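Local atomic coordinates of glycoside hydrolase family 81 (Clostridium thermocellum, PDB entry 6FOP), a protein that probably hydrolyses beta-1,3-glucans such as laminarin as an endo-acting glucanase of the Clostridium thermocellum cellulosome. Residues Y133-F138 with C223-T228; K229-Y234 with T244-V249; T298-H303 with Y524-E529. All coordinates share one frame; numbering follows the deposited sequence.

Interaction 1 (Y133-F138 with C223-T228)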
loop_
_atom_site.group_PDB
_atom_site.type_symbol
_atom_site.label_atom_id
_atom_site.label_comp_id
_atom_site.label_asym_id
_atom_site.label_seq_id
_atom_site.Cartn_x
_atom_site.Cartn_y
_atom_site.Cartn_z
ATOM N N TYR A 133 0.822 19.789 -11.830
ATOM C CA TYR A 133 0.780 21.115 -11.215
ATOM C C TYR A 133 1.176 21.103 -9.757
ATOM O O TYR A 133 1.017 20.065 -9.069
ATOM C CB TYR A 133 -0.609 21.705 -11.267
ATOM C CG TYR A 133 -1.150 21.952 -12.646
ATOM C CD1 TYR A 133 -0.825 23.139 -13.346
ATOM C CD2 TYR A 133 -2.021 21.073 -13.248
ATOM C CE1 TYR A 133 -1.342 23.387 -14.600
ATOM C CE2 TYR A 133 -2.530 21.307 -14.515
ATOM C CZ TYR A 133 -2.186 22.487 -15.191
ATOM O OH TYR A 133 -2.755 22.704 -16.439
ATOM N N ALA A 134 1.643 22.259 -9.262
ATOM C CA ALA A 134 1.648 22.563 -7.825
ATOM C C ALA A 134 1.055 23.964 -7.695
ATOM O O ALA A 134 1.267 24.822 -8.569
ATOM C CB ALA A 134 3.024 22.489 -7.196
ATOM N N TYR A 135 0.271 24.163 -6.649
ATOM C CA TYR A 135 -0.544 25.370 -6.489
ATOM C C TYR A 135 -0.152 26.102 -5.205
ATOM O O TYR A 135 0.102 25.471 -4.185
ATOM C CB TYR A 135 -2.023 25.007 -6.410
ATOM C CG TYR A 135 -2.518 24.063 -7.502
ATOM C CD1 TYR A 135 -2.798 24.497 -8.771
ATOM C CD2 TYR A 135 -2.684 22.710 -7.235
ATOM C CE1 TYR A 135 -3.252 23.661 -9.752
ATOM C CE2 TYR A 135 -3.137 21.848 -8.214
ATOM C CZ TYR A 135 -3.410 22.288 -9.469
ATOM O OH TYR A 135 -3.871 21.411 -10.437
ATOM N N PHE A 136 -0.120 27.444 -5.271
ATOM C CA PHE A 136 0.369 28.248 -4.169
ATOM C C PHE A 136 -0.516 29.463 -3.925
ATOM O O PHE A 136 -1.048 30.050 -4.877
ATOM C CB PHE A 136 1.799 28.745 -4.455
ATOM C CG PHE A 136 2.793 27.640 -4.779
ATOM C CD1 PHE A 136 2.962 27.199 -6.074
ATOM C CD2 PHE A 136 3.527 27.045 -3.765
ATOM C CE1 PHE A 136 3.846 26.163 -6.368
ATOM C CE2 PHE A 136 4.408 26.011 -4.052
ATOM C CZ PHE A 136 4.569 25.587 -5.355
ATOM N N VAL A 137 -0.617 29.841 -2.645
ATOM C CA VAL A 137 -1.243 31.113 -2.266
ATOM C C VAL A 137 -0.251 31.822 -1.353
ATOM O O VAL A 137 0.282 31.229 -0.413
ATOM C CB VAL A 137 -2.592 30.893 -1.560
ATOM C CG1 VAL A 137 -3.111 32.218 -0.970
ATOM C CG2 VAL A 137 -3.597 30.346 -2.556
ATOM N N PHE A 138 -0.012 33.100 -1.658
ATOM C CA PHE A 138 0.928 33.954 -0.927
ATOM C C PHE A 138 0.199 34.987 -0.063
ATOM O O PHE A 138 -0.879 35.475 -0.428
ATOM C CB PHE A 138 1.828 34.684 -1.934
ATOM C CG PHE A 138 2.905 33.822 -2.484
ATOM C CD1 PHE A 138 2.617 32.807 -3.397
ATOM C CD2 PHE A 138 4.200 33.997 -2.073
ATOM C CE1 PHE A 138 3.636 31.969 -3.840
ATOM C CE2 PHE A 138 5.212 33.177 -2.529
ATOM C CZ PHE A 138 4.931 32.180 -3.420
ATOM N N CYS A 223 -7.131 26.259 -12.059
ATOM C CA CYS A 223 -8.106 25.361 -11.440
ATOM C C CYS A 223 -7.381 24.656 -10.307
ATOM O O CYS A 223 -6.788 23.592 -10.479
ATOM C CB CYS A 223 -8.656 24.397 -12.480
ATOM S SG CYS A 223 -9.693 25.204 -13.718
ATOM N N PHE A 224 -7.342 25.294 -9.155
ATOM C CA PHE A 224 -6.550 24.800 -8.027
ATOM C C PHE A 224 -7.270 23.611 -7.387
ATOM O O PHE A 224 -8.448 23.693 -7.054
ATOM C CB PHE A 224 -6.364 25.905 -6.989
ATOM C CG PHE A 224 -5.293 26.919 -7.330
ATOM C CD1 PHE A 224 -4.930 27.220 -8.640
ATOM C CD2 PHE A 224 -4.650 27.590 -6.292
ATOM C CE1 PHE A 224 -3.933 28.153 -8.902
ATOM C CE2 PHE A 224 -3.664 28.510 -6.564
ATOM C CZ PHE A 224 -3.303 28.777 -7.856
ATOM N N VAL A 225 -6.541 22.505 -7.206
ATOM C CA VAL A 225 -7.117 21.328 -6.552
ATOM C C VAL A 225 -7.224 21.593 -5.068
ATOM O O VAL A 225 -6.238 21.892 -4.418
ATOM C CB VAL A 225 -6.298 20.061 -6.836
ATOM C CG1 VAL A 225 -6.867 18.896 -6.034
ATOM C CG2 VAL A 225 -6.367 19.739 -8.312
ATOM N N THR A 226 -8.455 21.500 -4.544
ATOM C CA THR A 226 -8.741 21.773 -3.139
ATOM C C THR A 226 -9.194 20.551 -2.342
ATOM O O THR A 226 -9.278 20.629 -1.120
ATOM C CB THR A 226 -9.793 22.894 -3.004
ATOM O OG1 THR A 226 -10.933 22.562 -3.804
ATOM C CG2 THR A 226 -9.201 24.201 -3.506
ATOM N N ASP A 227 -9.423 19.424 -3.026
ATOM C CA ASP A 227 -9.731 18.163 -2.323
ATOM C C ASP A 227 -9.495 17.029 -3.312
ATOM O O ASP A 227 -9.606 17.212 -4.523
ATOM C CB ASP A 227 -11.172 18.148 -1.786
ATOM C CG ASP A 227 -11.397 17.109 -0.678
ATOM O OD1 ASP A 227 -10.448 16.573 -0.120
ATOM O OD2 ASP A 227 -12.579 16.874 -0.368
ATOM N N THR A 228 -9.177 15.852 -2.772
ATOM C CA THR A 228 -9.013 14.634 -3.552
ATOM C C THR A 228 -9.642 13.478 -2.757
ATOM O O THR A 228 -9.473 13.392 -1.524
ATOM C CB THR A 228 -7.545 14.306 -3.897
ATOM O OG1 THR A 228 -6.783 14.097 -2.707
ATOM C CG2 THR A 228 -6.926 15.442 -4.739
HETATM O O HOH W 1 -5.391 22.399 -12.464
#

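Interaction 2 (K229-Y234 with T244-V249)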
loop_
_atom_site.group_PDB
_atom_site.type_symbol
_atom_site.label_atom_id
_atom_site.label_comp_id
_atom_site.label_asym_id
_atom_site.label_seq_id
_atom_site.Cartn_x
_atom_site.Cartn_y
_atom_site.Cartn_z
ATOM N N LYS A 229 -10.364 12.619 -3.478
ATOM C CA LYS A 229 -11.142 11.531 -2.865
ATOM C C LYS A 229 -11.135 10.287 -3.709
ATOM O O LYS A 229 -11.327 10.351 -4.931
ATOM C CB LYS A 229 -12.613 11.977 -2.699
ATOM C CG LYS A 229 -12.854 13.089 -1.692
ATOM C CD LYS A 229 -12.993 12.575 -0.258
ATOM C CE LYS A 229 -12.638 13.646 0.774
ATOM N NZ LYS A 229 -11.133 13.714 0.889
ATOM N N VAL A 230 -10.997 9.138 -3.038
ATOM C CA VAL A 230 -11.301 7.830 -3.645
ATOM C C VAL A 230 -12.576 7.253 -3.072
ATOM O O VAL A 230 -12.902 7.481 -1.915
ATOM C CB VAL A 230 -10.173 6.822 -3.518
ATOM C CG1 VAL A 230 -8.950 7.348 -4.248
ATOM C CG2 VAL A 230 -9.868 6.462 -2.055
ATOM N N GLU A 231 -13.286 6.510 -3.922
ATOM C CA GLU A 231 -14.421 5.697 -3.496
ATOM C C GLU A 231 -14.296 4.362 -4.217
ATOM O O GLU A 231 -13.700 4.298 -5.292
ATOM C CB GLU A 231 -15.753 6.330 -3.884
ATOM C CG GLU A 231 -15.963 7.764 -3.494
ATOM C CD GLU A 231 -17.081 8.339 -4.348
ATOM O OE1 GLU A 231 -16.835 8.893 -5.470
ATOM O OE2 GLU A 231 -18.214 8.142 -3.940
ATOM N N TRP A 232 -14.840 3.300 -3.633
ATOM C CA TRP A 232 -14.740 1.970 -4.244
ATOM C C TRP A 232 -16.054 1.221 -4.174
ATOM O O TRP A 232 -16.900 1.500 -3.318
ATOM C CB TRP A 232 -13.634 1.128 -3.596
ATOM C CG TRP A 232 -13.764 0.970 -2.143
ATOM C CD1 TRP A 232 -14.505 0.015 -1.475
ATOM C CD2 TRP A 232 -13.149 1.770 -1.135
ATOM N NE1 TRP A 232 -14.373 0.186 -0.139
ATOM C CE2 TRP A 232 -13.551 1.250 0.111
ATOM C CE3 TRP A 232 -12.282 2.879 -1.165
ATOM C CZ2 TRP A 232 -13.138 1.815 1.316
ATOM C CZ3 TRP A 232 -11.866 3.410 0.023
ATOM C CH2 TRP A 232 -12.298 2.885 1.249
ATOM N N SER A 233 -16.181 0.242 -5.071
ATOM C CA SER A 233 -17.343 -0.630 -5.097
ATOM C C SER A 233 -16.969 -2.028 -5.572
ATOM O O SER A 233 -16.358 -2.166 -6.639
ATOM C CB SER A 233 -18.414 -0.021 -6.013
ATOM O OG SER A 233 -19.535 -0.882 -6.087
ATOM N N TYR A 234 -17.323 -3.044 -4.789
ATOM C CA TYR A 234 -17.203 -4.439 -5.185
ATOM C C TYR A 234 -18.546 -4.843 -5.764
ATOM O O TYR A 234 -19.587 -4.711 -5.093
ATOM C CB TYR A 234 -16.887 -5.302 -3.966
ATOM C CG TYR A 234 -17.005 -6.801 -4.167
ATOM C CD1 TYR A 234 -16.350 -7.459 -5.206
ATOM C CD2 TYR A 234 -17.796 -7.563 -3.310
ATOM C CE1 TYR A 234 -16.441 -8.852 -5.356
ATOM C CE2 TYR A 234 -17.895 -8.933 -3.441
ATOM C CZ TYR A 234 -17.246 -9.573 -4.473
ATOM O OH TYR A 234 -17.362 -10.957 -4.545
ATOM N N THR A 244 -13.167 4.997 -8.001
ATOM C CA THR A 244 -13.314 6.330 -8.586
ATOM C C THR A 244 -12.357 7.275 -7.864
ATOM O O THR A 244 -12.253 7.232 -6.643
ATOM C CB THR A 244 -14.793 6.775 -8.518
ATOM O OG1 THR A 244 -15.577 5.806 -9.228
ATOM C CG2 THR A 244 -15.033 8.117 -9.189
ATOM N N PHE A 245 -11.656 8.095 -8.653
ATOM C CA PHE A 245 -10.723 9.134 -8.172
ATOM C C PHE A 245 -11.299 10.475 -8.565
ATOM O O PHE A 245 -11.611 10.663 -9.740
ATOM C CB PHE A 245 -9.368 8.954 -8.837
ATOM C CG PHE A 245 -8.748 7.609 -8.541
ATOM C CD1 PHE A 245 -9.091 6.501 -9.278
ATOM C CD2 PHE A 245 -7.833 7.472 -7.523
ATOM C CE1 PHE A 245 -8.533 5.254 -8.998
ATOM C CE2 PHE A 245 -7.282 6.225 -7.225
ATOM C CZ PHE A 245 -7.651 5.127 -7.963
ATOM N N THR A 246 -11.479 11.369 -7.595
ATOM C CA THR A 246 -12.099 12.684 -7.859
ATOM C C THR A 246 -11.275 13.792 -7.236
ATOM O O THR A 246 -10.907 13.723 -6.069
ATOM C CB THR A 246 -13.541 12.722 -7.320
ATOM O OG1 THR A 246 -14.258 11.610 -7.868
ATOM C CG2 THR A 246 -14.246 14.014 -7.717
ATOM N N ALA A 247 -10.986 14.820 -8.046
ATOM C CA ALA A 247 -10.351 16.046 -7.589
ATOM C C ALA A 247 -11.392 17.149 -7.639
ATOM O O ALA A 247 -12.111 17.281 -8.624
ATOM C CB ALA A 247 -9.173 16.396 -8.483
ATOM N N GLU A 248 -11.477 17.919 -6.572
ATOM C CA GLU A 248 -12.286 19.123 -6.530
ATOM C C GLU A 248 -11.372 20.269 -6.953
ATOM O O GLU A 248 -10.279 20.384 -6.427
ATOM C CB GLU A 248 -12.775 19.361 -5.102
ATOM C CG GLU A 248 -13.556 20.622 -4.864
ATOM C CD GLU A 248 -13.773 20.846 -3.373
ATOM O OE1 GLU A 248 -12.851 21.359 -2.663
ATOM O OE2 GLU A 248 -14.857 20.480 -2.911
ATOM N N VAL A 249 -11.857 21.150 -7.827
ATOM C CA VAL A 249 -11.114 22.356 -8.188
ATOM C C VAL A 249 -11.870 23.639 -7.833
ATOM O O VAL A 249 -13.113 23.693 -7.868
ATOM C CB VAL A 249 -10.698 22.377 -9.664
ATOM C CG1 VAL A 249 -9.788 21.214 -9.999
ATOM C CG2 VAL A 249 -11.881 22.412 -10.603
HETATM O O HOH W 2 -14.100 9.611 -5.984
#

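Interaction 3 (T298-H303 with Y524-E529)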
loop_
_atom_site.group_PDB
_atom_site.type_symbol
_atom_site.label_atom_id
_atom_site.label_comp_id
_atom_site.label_asym_id
_atom_site.label_seq_id
_atom_site.Cartn_x
_atom_site.Cartn_y
_atom_site.Cartn_z
ATOM N N THR A 298 -10.870 3.200 -12.253
ATOM C CA THR A 298 -10.201 1.956 -12.634
ATOM C C THR A 298 -11.170 0.840 -12.280
ATOM O O THR A 298 -11.944 0.949 -11.299
ATOM C CB THR A 298 -8.874 1.751 -11.880
ATOM O OG1 THR A 298 -9.120 1.705 -10.467
ATOM C CG2 THR A 298 -7.877 2.836 -12.199
ATOM N N VAL A 299 -11.085 -0.253 -13.037
ATOM C CA VAL A 299 -11.903 -1.450 -12.755
ATOM C C VAL A 299 -10.977 -2.656 -12.891
ATOM O O VAL A 299 -10.374 -2.869 -13.939
ATOM C CB VAL A 299 -13.112 -1.599 -13.708
ATOM C CG1 VAL A 299 -13.939 -2.813 -13.295
ATOM C CG2 VAL A 299 -13.997 -0.347 -13.647
ATOM N N TYR A 300 -10.861 -3.416 -11.803
ATOM C CA TYR A 300 -10.075 -4.634 -11.792
ATOM C C TYR A 300 -10.978 -5.834 -11.613
ATOM O O TYR A 300 -11.968 -5.769 -10.930
ATOM C CB TYR A 300 -9.085 -4.575 -10.637
ATOM C CG TYR A 300 -8.155 -3.367 -10.633
ATOM C CD1 TYR A 300 -7.449 -2.982 -11.762
ATOM C CD2 TYR A 300 -7.915 -2.671 -9.458
ATOM C CE1 TYR A 300 -6.586 -1.874 -11.736
ATOM C CE2 TYR A 300 -7.061 -1.585 -9.415
ATOM C CZ TYR A 300 -6.382 -1.203 -10.547
ATOM O OH TYR A 300 -5.543 -0.118 -10.472
ATOM N N ARG A 301 -10.562 -6.965 -12.147
ATOM C CA ARG A 301 -11.219 -8.237 -11.846
ATOM C C ARG A 301 -10.631 -8.801 -10.545
ATOM O O ARG A 301 -9.418 -8.906 -10.373
ATOM C CB ARG A 301 -11.041 -9.212 -12.997
ATOM C CG ARG A 301 -11.802 -8.803 -14.234
ATOM C CD ARG A 301 -11.987 -9.947 -15.222
ATOM N NE ARG A 301 -12.363 -9.461 -16.548
ATOM C CZ ARG A 301 -13.585 -9.062 -16.897
ATOM N NH1 ARG A 301 -14.590 -9.075 -16.020
ATOM N NH2 ARG A 301 -13.805 -8.633 -18.141
ATOM N N TYR A 302 -11.541 -9.167 -9.652
ATOM C CA TYR A 302 -11.223 -9.861 -8.421
ATOM C C TYR A 302 -11.356 -11.354 -8.701
ATOM O O TYR A 302 -12.317 -11.778 -9.336
ATOM C CB TYR A 302 -12.224 -9.438 -7.365
ATOM C CG TYR A 302 -12.192 -10.216 -6.063
ATOM C CD1 TYR A 302 -11.106 -10.134 -5.190
ATOM C CD2 TYR A 302 -13.284 -10.978 -5.681
ATOM C CE1 TYR A 302 -11.095 -10.797 -3.986
ATOM C CE2 TYR A 302 -13.293 -11.648 -4.469
ATOM C CZ TYR A 302 -12.200 -11.553 -3.620
ATOM O OH TYR A 302 -12.211 -12.208 -2.415
ATOM N N HIS A 303 -10.389 -12.148 -8.249
ATOM C CA HIS A 303 -10.343 -13.575 -8.559
ATOM C C HIS A 303 -10.646 -14.476 -7.382
ATOM O O HIS A 303 -10.405 -15.696 -7.463
ATOM C CB HIS A 303 -8.984 -13.935 -9.151
ATOM C CG HIS A 303 -8.723 -13.232 -10.435
ATOM N ND1 HIS A 303 -9.155 -13.721 -11.643
ATOM C CD2 HIS A 303 -8.132 -12.043 -10.701
ATOM C CE1 HIS A 303 -8.832 -12.867 -12.602
ATOM N NE2 HIS A 303 -8.202 -11.850 -12.055
ATOM N N TYR A 524 -6.928 -5.375 -1.164
ATOM C CA TYR A 524 -6.280 -6.558 -1.692
ATOM C C TYR A 524 -6.106 -6.491 -3.197
ATOM O O TYR A 524 -5.005 -6.682 -3.731
ATOM C CB TYR A 524 -7.123 -7.790 -1.309
ATOM C CG TYR A 524 -6.641 -9.096 -1.901
ATOM C CD1 TYR A 524 -5.634 -9.845 -1.302
ATOM C CD2 TYR A 524 -7.175 -9.567 -3.086
ATOM C CE1 TYR A 524 -5.195 -11.036 -1.880
ATOM C CE2 TYR A 524 -6.753 -10.764 -3.645
ATOM C CZ TYR A 524 -5.761 -11.490 -3.045
ATOM O OH TYR A 524 -5.352 -12.662 -3.619
ATOM N N THR A 525 -7.198 -6.233 -3.906
ATOM C CA THR A 525 -7.167 -6.236 -5.355
ATOM C C THR A 525 -6.225 -5.161 -5.884
ATOM O O THR A 525 -5.436 -5.389 -6.797
ATOM C CB THR A 525 -8.596 -6.075 -5.894
ATOM O OG1 THR A 525 -9.448 -7.112 -5.335
ATOM C CG2 THR A 525 -8.624 -6.184 -7.392
ATOM N N THR A 526 -6.306 -3.972 -5.276
ATOM C CA THR A 526 -5.479 -2.872 -5.762
ATOM C C THR A 526 -3.992 -3.132 -5.452
ATOM O O THR A 526 -3.146 -2.978 -6.339
ATOM C CB THR A 526 -5.931 -1.553 -5.162
ATOM O OG1 THR A 526 -7.320 -1.335 -5.428
ATOM C CG2 THR A 526 -5.125 -0.409 -5.786
ATOM N N GLU A 527 -3.655 -3.548 -4.218
ATOM C CA GLU A 527 -2.263 -3.828 -3.916
ATOM C C GLU A 527 -1.676 -4.888 -4.825
ATOM O O GLU A 527 -0.539 -4.756 -5.297
ATOM C CB GLU A 527 -2.061 -4.140 -2.427
ATOM C CG GLU A 527 -0.594 -4.093 -2.018
ATOM C CD GLU A 527 -0.237 -3.134 -0.888
ATOM O OE1 GLU A 527 -1.147 -2.664 -0.154
ATOM O OE2 GLU A 527 0.974 -2.813 -0.767
ATOM N N VAL A 528 -2.457 -5.919 -5.120
ATOM C CA VAL A 528 -1.978 -6.960 -6.023
ATOM C C VAL A 528 -1.648 -6.347 -7.403
ATOM O O VAL A 528 -0.616 -6.663 -8.007
ATOM C CB VAL A 528 -3.009 -8.094 -6.149
ATOM C CG1 VAL A 528 -2.686 -8.994 -7.339
ATOM C CG2 VAL A 528 -3.025 -8.931 -4.853
ATOM N N GLU A 529 -2.529 -5.481 -7.894
ATOM C CA GLU A 529 -2.288 -4.842 -9.206
ATOM C C GLU A 529 -0.999 -4.005 -9.180
ATOM O O GLU A 529 -0.182 -4.067 -10.124
ATOM C CB GLU A 529 -3.456 -3.949 -9.600
ATOM C CG GLU A 529 -4.712 -4.704 -9.943
ATOM C CD GLU A 529 -4.652 -5.444 -11.269
ATOM O OE1 GLU A 529 -3.921 -5.017 -12.199
ATOM O OE2 GLU A 529 -5.392 -6.424 -11.411
HETATM O O HOH W 3 -8.061 -6.856 -13.577
#

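Interaction 1 (Y133-F138 with C223-T228)
Y135 and F224 carry this contact, each laying part of itself over the other's ring. The two strands run almost at right angles, 86° between their directions, with axes 7.4 Å apart at the closest, so no backbone hydrogen bond joins them and the union is made by side chains and one water.

Y135 CB sits above one face of the F224 ring, 3.8 Å from its centroid, and F224 CA returns the favour over a face of the Y135 ring at 4.0 Å from that centroid. These are two reciprocal CH-pi contacts. The rings themselves are tilted by 40°, neither stacked nor edge-to-face, and they come nearest at Y135 CD1 and F224 CD1, 3.5 Å apart. A chi1 of -49° swings the Y135 ring back beside its own backbone N, and this puts CD1, like CB, over the face of F224.

Apolar packing adds V225, whose CG2 lies 3.9 Å from Y135 CE2, and V137, whose CG2 comes more loosely to the edge of the F224 ring. Backbone atoms also meet the rings: V225 N lies over the same tyrosine face as F224 CA, and F136 O approaches the phenylalanine edge, 3.5 Å from F224 CE2.

Polar contact is confined to a bridge: Y135 OH donates to a water at 2.7 Å, and that water donates to C223 O. Around this, F224 also packs on Y200 and S202 of the neighbouring strand 200-206, and V225 reaches M128 of strand 121-128, so the start of strand 223-235 lies across the sheet that holds 133-139.

The chemistry is thus that of a buried, mainly apolar joint between two sheets, where the tyrosine hydroxyl and a backbone carbonyl satisfy each other through a shared water.

Interaction 2 (K229-Y234 with T244-V249)
V230 and F245 form the tight side of this hairpin. They are a non-hydrogen-bonded antiparallel pair whose side chains leave the sheet on one face and run together, and V230 CG1 comes within 3.5 Å of F245 CD2. F245 then stacks on F296 of the next strand, and V230 packs on Y522 of helix 514-534, so this face is buried.

Flanking that pair, K229 with T246 and E231 with T244 are hydrogen-bonded pairs. Each makes two backbone bonds, the shortest being T244 N to E231 O at 2.8 Å. Between these rungs V230 CA approaches T244 O at 3.2 Å, a CA-H...O contact.

The other face, bearing K229, E231, T244 and T246, is looser and wetter. E231 OE1 stays 4.4 Å from T246 OG1, and a water between them can donate to E231 OE1 and K229 O and bond to T246 OG1 at 2.8 Å, not necessarily all at once. K229 turns its bent chain away from the partner strand to a salt bridge with D227.

Chemically, backbone bonding sets the register, an apolar pair seals one face, and the polar face is tied together by water rather than by direct side-chain bonds.

Interaction 3 (T298-H303 with Y524-E529)
Y300 turns its ring to E529, and the glutamate lies flat over it. E529 CG stands 3.6 Å from the centroid of the Y300 ring, almost on the ring normal, a CH-pi contact over the middle of the face. The glutamate chain folds to do this: CG is anti to the carbonyl carbon, and the bend at chi2 (-72°) lays the carboxylate back over the ring, its plane 7° from that of the tyrosine, with E529 CD 3.8 Å from Y300 CD1.

One turn earlier on the helix, T525 straddles the strand end with its two branches. Its methyl, CG2, packs 3.7 Å from Y300 CB, while OG1 turns to the other tyrosine and lies 3.4 Å from Y302 CD1. That hydroxyl is not bonded to the ring: it is taken by the carbonyl of I521 in its own helix. T526 likewise bonds to the carbonyl of Y522, and its OG1 comes near the edge of the Y300 ring.

Y302 takes a different first torsion, CG anti to its backbone N (chi1 171°), which brings its ring up to T525 and presents an edge to Y524, CE1 lying 4.2 Å from Y524 CD2. Both tyrosine hydroxyls of the strand segment are held outside this contact, Y300 OH by the carbonyl of H266 and Y302 OH by that of P671. A water accepts from R301 N at 2.9 Å and donates weakly to E529 OE2.

Strand 298-301 crosses the helix nearly at a right angle, the axes 9.2 Å apart. This is strand-on-helix packing at the edge of a three-stranded antiparallel sheet, against a helix of the family 81 C-terminal domain, whose six-hairpin clan is consistent with an (alpha/alpha)6 barrel.

The three contacts come in series along the chain and meet through one three-stranded antiparallel sheet, ordered 223-235, 240-251, 295-301. Interactions 1 and 2 share strand 223-235, lie 18 Å apart centre to centre, and touch through probable hydrogen bonds from E248 N to D227 O and between T226 OG1 and E248 OE1. Interactions 2 and 3 lie 16 Å apart and touch where Y234 packs on Y302. Interactions 1 and 3 are 30 Å apart and do not touch. The sheet therefore bridges two parts of the molecule: at one end it crosses the eight-stranded sheet holding 133-139, and at the other it meets helix 514-534, linking the beta-rich part to the helical C-terminal domain.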